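Local coordinates for protein WlaRA, TDP-fucose-3,4-ketoisomerase (Campylobacter jejuni subsp. jejuni 81116, PDB 5TPV) that belongs to the WxcM-like family of cupin-fold proteins and binds thymidine-5'-diphosphate in an assembly of two chains, at residues 56-61 with 106-111; 65-70 with 93-98. One frame throughout, in Å; residues are numbered along the deposited sequence.

Interaction 1: residues 56-61 with 106-111; sequences FIFIAL and LLVLTN
Leu107 reaches across from strand 106-110 and packs against Ile59 and Leu61. Its CG stands opposite its own backbone N (chi1 175°), which carries CD2 to within 4.3 Å of Ile59 CD1. Leu61 meets the same residue at the corner where its strand turns: Leu61 CG lies 3.9 Å from Leu107 CB, and both Leu61 methyls lie near Leu107 CD2. A leucine suits this place because its CB and CD2 both meet Leu61 while CD2 also reaches Ile59. Leu109 continues the row. Its CG is turned back beside the backbone N (chi1 -35°), and CD1 settles 4.2 Å from Ile59 CD1 while also touching CB of Ile57. Beta-branched Ile57 and Ile59 favour extended backbone and give this face an aliphatic surface, against which the second subunit lays its Tyr36, on Ile59 and Leu107, and its Ile34, on Leu109.

Beneath the side chains the antiparallel strands are joined by two hydrogen-bonded pairs. Ile59 and Leu107 bind reciprocally, with Ile59 N 2.8 Å from Leu107 O and the return bond, Leu107 N to Ile59 O, straighter at its hydrogen (162°). Ile57 and Leu109 are paired in the same way, so these buried amides are satisfied. The other face carries Phe56 and Phe58 with Ala60, Leu106, Val108 and Thr110. Val108, beta-branched, offers each ring a methyl: Val108 CG1 is 3.6 Å from Phe56 CD1, and Val108 CG2 is 3.9 Å from Phe58 CD1. Thr110 lies alongside Phe56, its OG1 hydrogen-bonded to Glu55 O. With strand 85-89 bonded beyond 56-60 and strand 33-38 beyond 106-110, these are interior strands of one sheet of a cupin beta-barrel, with Phe56, Phe58, Leu106 and Val108 turned to the barrel interior and Ile59, Leu107 and Leu109 toward the second subunit.

Interaction 2: residues 65-70 with 93-98; sequences CEILID and IWKQMY
Glu66 is laid against the ring of Tyr98 along its whole length. Its CB sits over one face of the Tyr98 ring in a CH-pi contact, 4.2 Å from the centroid and 26° off the normal. Glu66 CG comes next, 3.7 Å from Tyr98 OH, and Glu66 CD follows at 3.5 Å from Tyr98 CE1. At the tip, Tyr98 OH donates to Glu66 OE1 over 2.7 Å, meeting that oxygen from above the carboxylate plane, 54° out of it. The other oxygen, OE2, accepts a hydrogen bond from Asn99 ND2. The tyrosine can cross to its partner because its CG lies between the backbone N and the carbonyl carbon (chi1 54°), which swings the ring over strand 65-70.

The two strands belong to the second antiparallel sheet of the cupin fold, with strand 75-80 bonded beyond 65-70 and strand 46-51 beyond 94-98. Their own ladder runs through Glu66 with Tyr98, Leu68 with Gln96 and Asp70 with Trp94; Leu68 N is 2.8 Å from Gln96 O. On the face away from Tyr98, Ile67 and Met97 lie side by side, with Ile67 CD1 3.8 Å from Met97 CG; the unbranched methionine runs alongside the isoleucine. Further along, Ile69 CB meets Ile93 CG2 at 3.8 Å. Lys95 sets its CB against Ile69 and Ile67, while its bent chain carries NZ away to a hydrogen bond with His49 O.

From the N terminus the chain lays down strands 3-13, 16-21, 33-38 and 46-51 before it reaches 56-61, turns the corner at Leu61 and passes directly into 65-70 in the other sheet. Strands 75-80 and 85-89 follow before 93-98 returns to 65-70, so interaction 2 closes the inner, shorter loop. A few residues later 106-111 pairs with 56-61, and interaction 1 closes a longer loop that wholly encloses the first; the two do not cross. The sheets face each other across the barrel interior: Leu106 CD2 lies 3.8 Å from Met97 SD, and the ring of Phe58 touches Ile67 and Met97, joining the two ladders through one apolar core.

Interaction 1: residues 56-61 with 106-111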
ATOM      1  N   PHE B  56      -4.763 -11.577  -3.030  1.00 28.41           N
ATOM      2  CA  PHE B  56      -3.544 -10.765  -3.026  1.00 29.58           C
ATOM      3  C   PHE B  56      -3.409 -10.057  -4.358  1.00 29.55           C
ATOM      4  O   PHE B  56      -3.792 -10.620  -5.374  1.00 29.42           O
ATOM      5  CB  PHE B  56      -2.285 -11.583  -2.802  1.00 26.90           C
ATOM      6  CG  PHE B  56      -2.249 -12.202  -1.460  1.00 31.01           C
ATOM      7  CD1 PHE B  56      -1.953 -11.439  -0.355  1.00 26.57           C
ATOM      8  CD2 PHE B  56      -2.541 -13.553  -1.289  1.00 38.40           C
ATOM      9  CE1 PHE B  56      -1.991 -11.959   0.929  1.00 26.12           C
ATOM     10  CE2 PHE B  56      -2.563 -14.102  -0.002  1.00 29.72           C
ATOM     11  CZ  PHE B  56      -2.315 -13.310   1.094  1.00 30.34           C
ATOM     12  N   ILE B  57      -2.909  -8.818  -4.324  1.00 28.74           N
ATOM     13  CA  ILE B  57      -2.136  -8.266  -5.456  1.00 26.28           C
ATOM     14  C   ILE B  57      -0.688  -7.917  -5.066  1.00 25.34           C
ATOM     15  O   ILE B  57      -0.446  -7.250  -4.084  1.00 29.36           O
ATOM     16  CB  ILE B  57      -2.835  -7.003  -5.962  1.00 28.27           C
ATOM     17  CG1 ILE B  57      -4.170  -7.362  -6.564  1.00 29.89           C
ATOM     18  CG2 ILE B  57      -2.077  -6.326  -7.100  1.00 30.45           C
ATOM     19  CD1 ILE B  57      -5.032  -6.156  -6.817  1.00 31.38           C
ATOM     20  N   PHE B  58       0.258  -8.361  -5.869  1.00 27.43           N
ATOM     21  CA  PHE B  58       1.685  -8.212  -5.639  1.00 30.12           C
ATOM     22  C   PHE B  58       2.182  -7.184  -6.675  1.00 30.14           C
ATOM     23  O   PHE B  58       1.903  -7.307  -7.870  1.00 29.64           O
ATOM     24  CB  PHE B  58       2.446  -9.543  -5.903  1.00 32.12           C
ATOM     25  CG  PHE B  58       2.037 -10.677  -5.009  1.00 33.62           C
ATOM     26  CD1 PHE B  58       2.570 -10.798  -3.752  1.00 36.02           C
ATOM     27  CD2 PHE B  58       1.086 -11.608  -5.417  1.00 33.88           C
ATOM     28  CE1 PHE B  58       2.154 -11.812  -2.892  1.00 40.03           C
ATOM     29  CE2 PHE B  58       0.673 -12.623  -4.576  1.00 34.70           C
ATOM     30  CZ  PHE B  58       1.214 -12.732  -3.312  1.00 32.88           C
ATOM     31  N   ILE B  59       2.957  -6.218  -6.220  1.00 25.97           N
ATOM     32  CA  ILE B  59       3.479  -5.151  -7.068  1.00 27.14           C
ATOM     33  C   ILE B  59       4.926  -4.911  -6.675  1.00 31.25           C
ATOM     34  O   ILE B  59       5.229  -4.741  -5.472  1.00 29.37           O
ATOM     35  CB  ILE B  59       2.656  -3.874  -6.801  1.00 27.57           C
ATOM     36  CG1 ILE B  59       1.173  -4.118  -6.961  1.00 29.43           C
ATOM     37  CG2 ILE B  59       3.075  -2.702  -7.676  1.00 29.00           C
ATOM     38  CD1 ILE B  59       0.322  -3.012  -6.391  1.00 31.94           C
ATOM     39  N   ALA B  60       5.821  -4.930  -7.675  1.00 29.19           N
ATOM     40  CA  ALA B  60       7.163  -4.464  -7.485  1.00 26.83           C
ATOM     41  C   ALA B  60       7.193  -2.954  -7.666  1.00 28.41           C
ATOM     42  O   ALA B  60       7.258  -2.481  -8.790  1.00 34.94           O
ATOM     43  CB  ALA B  60       8.093  -5.151  -8.467  1.00 32.79           C
ATOM     44  N   LEU B  61       7.092  -2.210  -6.578  1.00 31.48           N
ATOM     45  CA  LEU B  61       7.170  -0.759  -6.621  1.00 36.68           C
ATOM     46  C   LEU B  61       8.523  -0.277  -6.983  1.00 36.36           C
ATOM     47  O   LEU B  61       8.665   0.769  -7.541  1.00 41.83           O
ATOM     48  CB  LEU B  61       6.949  -0.141  -5.262  1.00 39.97           C
ATOM     49  CG  LEU B  61       5.570  -0.226  -4.666  1.00 46.15           C
ATOM     50  CD1 LEU B  61       5.475   0.694  -3.474  1.00 49.01           C
ATOM     51  CD2 LEU B  61       4.529   0.151  -5.692  1.00 45.81           C
ATOM     52  N   LEU B 106       8.619  -4.677  -2.477  1.00 30.70           N
ATOM     53  CA  LEU B 106       7.458  -5.471  -2.869  1.00 30.38           C
ATOM     54  C   LEU B 106       6.300  -4.991  -2.054  1.00 29.17           C
ATOM     55  O   LEU B 106       6.381  -5.042  -0.841  1.00 30.35           O
ATOM     56  CB  LEU B 106       7.665  -6.960  -2.568  1.00 30.67           C
ATOM     57  CG  LEU B 106       6.455  -7.838  -2.918  1.00 28.32           C
ATOM     58  CD1 LEU B 106       6.252  -7.948  -4.396  1.00 37.78           C
ATOM     59  CD2 LEU B 106       6.674  -9.230  -2.324  1.00 36.60           C
ATOM     60  N   LEU B 107       5.252  -4.523  -2.728  1.00 27.00           N
ATOM     61  CA  LEU B 107       4.012  -4.166  -2.067  1.00 28.87           C
ATOM     62  C   LEU B 107       2.926  -5.217  -2.362  1.00 26.26           C
ATOM     63  O   LEU B 107       2.684  -5.590  -3.523  1.00 29.85           O
ATOM     64  CB  LEU B 107       3.564  -2.820  -2.575  1.00 30.02           C
ATOM     65  CG  LEU B 107       2.227  -2.238  -2.130  1.00 32.75           C
ATOM     66  CD1 LEU B 107       2.203  -1.940  -0.658  1.00 29.32           C
ATOM     67  CD2 LEU B 107       1.827  -0.995  -2.925  1.00 34.23           C
ATOM     68  N   VAL B 108       2.176  -5.525  -1.315  1.00 29.45           N
ATOM     69  CA  VAL B 108       1.068  -6.462  -1.336  1.00 28.35           C
ATOM     70  C   VAL B 108      -0.206  -5.882  -0.761  1.00 27.22           C
ATOM     71  O   VAL B 108      -0.256  -5.322   0.318  1.00 25.74           O
ATOM     72  CB  VAL B 108       1.474  -7.731  -0.542  1.00 29.46           C
ATOM     73  CG1 VAL B 108       0.490  -8.867  -0.822  1.00 27.56           C
ATOM     74  CG2 VAL B 108       2.869  -8.151  -0.968  1.00 23.80           C
ATOM     75  N   LEU B 109      -1.287  -6.045  -1.512  1.00 27.93           N
ATOM     76  CA  LEU B 109      -2.623  -5.695  -1.050  1.00 26.88           C
ATOM     77  C   LEU B 109      -3.410  -6.989  -0.809  1.00 26.24           C
ATOM     78  O   LEU B 109      -3.293  -7.959  -1.588  1.00 27.98           O
ATOM     79  CB  LEU B 109      -3.335  -4.915  -2.149  1.00 27.85           C
ATOM     80  CG  LEU B 109      -2.462  -3.959  -3.009  1.00 32.09           C
ATOM     81  CD1 LEU B 109      -3.231  -3.348  -4.134  1.00 33.06           C
ATOM     82  CD2 LEU B 109      -1.858  -2.840  -2.193  1.00 33.73           C
ATOM     83  N   THR B 110      -4.215  -6.975   0.245  1.00 27.72           N
ATOM     84  CA  THR B 110      -5.067  -8.086   0.573  1.00 31.24           C
ATOM     85  C   THR B 110      -6.381  -7.632   1.246  1.00 32.93           C
ATOM     86  O   THR B 110      -6.566  -6.494   1.703  1.00 28.30           O
ATOM     87  CB  THR B 110      -4.333  -9.137   1.411  1.00 31.83           C
ATOM     88  OG1 THR B 110      -5.129 -10.335   1.578  1.00 35.33           O
ATOM     89  CG2 THR B 110      -4.060  -8.586   2.753  1.00 27.78           C
ATOM     90  N   ASN B 111      -7.332  -8.554   1.197  1.00 31.82           N
ATOM     91  CA  ASN B 111      -8.713  -8.313   1.645  1.00 30.11           C
ATOM     92  C   ASN B 111      -8.982  -8.842   3.042  1.00 36.66           C
ATOM     93  O   ASN B 111     -10.121  -8.879   3.432  1.00 32.19           O
ATOM     94  CB  ASN B 111      -9.689  -8.924   0.652  1.00 32.44           C
ATOM     95  CG  ASN B 111      -9.531 -10.449   0.512  1.00 35.23           C
ATOM     96  OD1 ASN B 111      -8.464 -11.009   0.644  1.00 30.00           O
ATOM     97  ND2 ASN B 111     -10.612 -11.109   0.180  1.00 41.17           N
TER

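Interaction 2: residues 65-70 with 93-98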
ATOM      1  N   CYS B  65      11.389  -8.796  -8.949  1.00 36.53           N
ATOM      2  CA  CYS B  65      11.535 -10.093  -8.323  1.00 41.53           C
ATOM      3  C   CYS B  65      10.731 -11.075  -9.197  1.00 40.77           C
ATOM      4  O   CYS B  65      10.101 -10.649 -10.184  1.00 44.62           O
ATOM      5  CB  CYS B  65      11.004 -10.025  -6.885  1.00 42.74           C
ATOM      6  SG  CYS B  65       9.220  -9.679  -6.796  1.00 40.34           S
ATOM      7  N   GLU B  66      10.783 -12.362  -8.830  1.00 34.15           N
ATOM      8  CA  GLU B  66      10.116 -13.441  -9.544  1.00 38.96           C
ATOM      9  C   GLU B  66       9.203 -14.114  -8.543  1.00 33.86           C
ATOM     10  O   GLU B  66       9.538 -14.322  -7.379  1.00 34.59           O
ATOM     11  CB  GLU B  66      11.143 -14.458 -10.073  1.00 37.64           C
ATOM     12  CG  GLU B  66      10.681 -15.255 -11.271  1.00 55.99           C
ATOM     13  CD  GLU B  66      11.758 -16.185 -11.825  1.00 52.68           C
ATOM     14  OE1 GLU B  66      11.446 -17.382 -12.049  1.00 52.65           O
ATOM     15  OE2 GLU B  66      12.908 -15.731 -11.992  1.00 58.38           O
ATOM     16  N   ILE B  67       8.026 -14.464  -9.005  1.00 32.80           N
ATOM     17  CA  ILE B  67       7.129 -15.273  -8.201  1.00 33.31           C
ATOM     18  C   ILE B  67       6.722 -16.581  -8.870  1.00 33.46           C
ATOM     19  O   ILE B  67       6.372 -16.610 -10.068  1.00 39.03           O
ATOM     20  CB  ILE B  67       5.899 -14.474  -7.808  1.00 38.57           C
ATOM     21  CG1 ILE B  67       4.923 -15.329  -7.027  1.00 38.78           C
ATOM     22  CG2 ILE B  67       5.194 -13.919  -9.017  1.00 47.96           C
ATOM     23  CD1 ILE B  67       3.984 -14.513  -6.201  1.00 38.09           C
ATOM     24  N   LEU B  68       6.705 -17.659  -8.092  1.00 33.03           N
ATOM     25  CA  LEU B  68       6.162 -18.945  -8.572  1.00 37.03           C
ATOM     26  C   LEU B  68       4.871 -19.136  -7.829  1.00 36.15           C
ATOM     27  O   LEU B  68       4.846 -18.939  -6.610  1.00 34.53           O
ATOM     28  CB  LEU B  68       7.126 -20.098  -8.344  1.00 34.91           C
ATOM     29  CG  LEU B  68       6.659 -21.556  -8.373  1.00 45.09           C
ATOM     30  CD1 LEU B  68       7.899 -22.438  -8.176  1.00 46.14           C
ATOM     31  CD2 LEU B  68       5.686 -21.858  -7.223  1.00 57.50           C
ATOM     32  N   ILE B  69       3.811 -19.427  -8.584  1.00 30.39           N
ATOM     33  CA  ILE B  69       2.509 -19.766  -8.019  1.00 34.71           C
ATOM     34  C   ILE B  69       2.112 -21.195  -8.464  1.00 32.24           C
ATOM     35  O   ILE B  69       2.497 -21.641  -9.559  1.00 32.09           O
ATOM     36  CB  ILE B  69       1.366 -18.824  -8.419  1.00 32.12           C
ATOM     37  CG1 ILE B  69       1.289 -18.640  -9.935  1.00 35.67           C
ATOM     38  CG2 ILE B  69       1.509 -17.472  -7.755  1.00 37.88           C
ATOM     39  CD1 ILE B  69       0.162 -17.741 -10.353  1.00 35.98           C
ATOM     40  N   ASP B  70       1.306 -21.847  -7.633  1.00 31.64           N
ATOM     41  CA  ASP B  70       1.056 -23.294  -7.747  1.00 32.88           C
ATOM     42  C   ASP B  70      -0.337 -23.604  -7.285  1.00 28.03           C
ATOM     43  O   ASP B  70      -0.736 -23.241  -6.160  1.00 35.55           O
ATOM     44  CB  ASP B  70       2.085 -24.070  -6.902  1.00 36.88           C
ATOM     45  CG  ASP B  70       2.047 -25.583  -7.152  1.00 39.61           C
ATOM     46  OD1 ASP B  70       3.100 -26.095  -7.552  1.00 44.63           O
ATOM     47  OD2 ASP B  70       0.985 -26.231  -7.021  1.00 38.49           O
ATOM     48  N   ILE B  93      -3.862 -20.342  -3.344  1.00 40.07           N
ATOM     49  CA  ILE B  93      -2.821 -20.558  -4.293  1.00 34.00           C
ATOM     50  C   ILE B  93      -1.515 -20.459  -3.544  1.00 35.33           C
ATOM     51  O   ILE B  93      -1.305 -19.509  -2.792  1.00 33.96           O
ATOM     52  CB  ILE B  93      -2.961 -19.551  -5.429  1.00 34.59           C
ATOM     53  CG1 ILE B  93      -4.324 -19.733  -6.106  1.00 38.80           C
ATOM     54  CG2 ILE B  93      -1.785 -19.696  -6.389  1.00 35.89           C
ATOM     55  CD1 ILE B  93      -4.479 -19.099  -7.476  1.00 39.06           C
ATOM     56  N   TRP B  94      -0.680 -21.473  -3.721  1.00 36.80           N
ATOM     57  CA  TRP B  94       0.619 -21.518  -3.051  1.00 36.00           C
ATOM     58  C   TRP B  94       1.565 -20.612  -3.842  1.00 36.39           C
ATOM     59  O   TRP B  94       1.520 -20.535  -5.084  1.00 35.01           O
ATOM     60  CB  TRP B  94       1.166 -22.924  -3.094  1.00 36.02           C
ATOM     61  CG  TRP B  94       2.490 -23.155  -2.460  1.00 35.28           C
ATOM     62  CD1 TRP B  94       3.721 -22.952  -3.003  1.00 35.85           C
ATOM     63  CD2 TRP B  94       2.714 -23.708  -1.169  1.00 35.70           C
ATOM     64  NE1 TRP B  94       4.709 -23.367  -2.127  1.00 33.25           N
ATOM     65  CE2 TRP B  94       4.109 -23.810  -0.987  1.00 33.37           C
ATOM     66  CE3 TRP B  94       1.865 -24.144  -0.153  1.00 33.89           C
ATOM     67  CZ2 TRP B  94       4.680 -24.305   0.176  1.00 44.03           C
ATOM     68  CZ3 TRP B  94       2.449 -24.660   1.010  1.00 40.12           C
ATOM     69  CH2 TRP B  94       3.827 -24.727   1.165  1.00 40.58           C
ATOM     70  N   LYS B  95       2.448 -19.957  -3.104  1.00 31.54           N
ATOM     71  CA  LYS B  95       3.397 -19.049  -3.734  1.00 35.39           C
ATOM     72  C   LYS B  95       4.735 -19.036  -3.029  1.00 28.99           C
ATOM     73  O   LYS B  95       4.818 -19.254  -1.827  1.00 30.59           O
ATOM     74  CB  LYS B  95       2.786 -17.637  -3.830  1.00 34.53           C
ATOM     75  CG  LYS B  95       3.055 -16.674  -2.692  1.00 30.01           C
ATOM     76  CD  LYS B  95       2.309 -16.970  -1.430  1.00 33.38           C
ATOM     77  CE  LYS B  95       0.810 -16.967  -1.609  1.00 34.76           C
ATOM     78  NZ  LYS B  95       0.236 -17.245  -0.283  1.00 35.61           N
ATOM     79  N   GLN B  96       5.751 -18.783  -3.819  1.00 31.00           N
ATOM     80  CA  GLN B  96       7.086 -18.514  -3.371  1.00 40.06           C
ATOM     81  C   GLN B  96       7.739 -17.378  -4.199  1.00 39.33           C
ATOM     82  O   GLN B  96       7.588 -17.298  -5.412  1.00 37.00           O
ATOM     83  CB  GLN B  96       7.862 -19.835  -3.457  1.00 40.53           C
ATOM     84  CG  GLN B  96       9.297 -19.741  -2.990  1.00 48.34           C
ATOM     85  CD  GLN B  96      10.086 -21.005  -3.328  1.00 57.86           C
ATOM     86  OE1 GLN B  96      10.211 -21.375  -4.495  1.00 53.34           O
ATOM     87  NE2 GLN B  96      10.634 -21.664  -2.302  1.00 44.29           N
ATOM     88  N   MET B  97       8.455 -16.473  -3.537  1.00 35.93           N
ATOM     89  CA  MET B  97       9.134 -15.366  -4.203  1.00 36.47           C
ATOM     90  C   MET B  97      10.599 -15.325  -3.947  1.00 32.39           C
ATOM     91  O   MET B  97      11.018 -15.591  -2.837  1.00 32.16           O
ATOM     92  CB  MET B  97       8.570 -14.074  -3.717  1.00 36.57           C
ATOM     93  CG  MET B  97       7.088 -14.186  -3.951  1.00 50.25           C
ATOM     94  SD  MET B  97       6.200 -12.879  -3.168  1.00 59.45           S
ATOM     95  CE  MET B  97       5.810 -13.904  -1.723  1.00 56.01           C
ATOM     96  N   TYR B  98      11.342 -14.987  -4.990  1.00 31.85           N
ATOM     97  CA  TYR B  98      12.765 -15.155  -4.971  1.00 34.85           C
ATOM     98  C   TYR B  98      13.335 -14.265  -6.077  1.00 36.29           C
ATOM     99  O   TYR B  98      12.605 -13.543  -6.770  1.00 33.96           O
ATOM    100  CB  TYR B  98      13.087 -16.635  -5.177  1.00 39.05           C
ATOM    101  CG  TYR B  98      12.442 -17.191  -6.395  1.00 39.48           C
ATOM    102  CD1 TYR B  98      13.112 -17.229  -7.604  1.00 42.93           C
ATOM    103  CD2 TYR B  98      11.151 -17.659  -6.350  1.00 41.33           C
ATOM    104  CE1 TYR B  98      12.503 -17.718  -8.758  1.00 42.60           C
ATOM    105  CE2 TYR B  98      10.534 -18.163  -7.489  1.00 42.40           C
ATOM    106  CZ  TYR B  98      11.211 -18.208  -8.686  1.00 44.05           C
ATOM    107  OH  TYR B  98      10.546 -18.678  -9.806  1.00 40.99           O
TER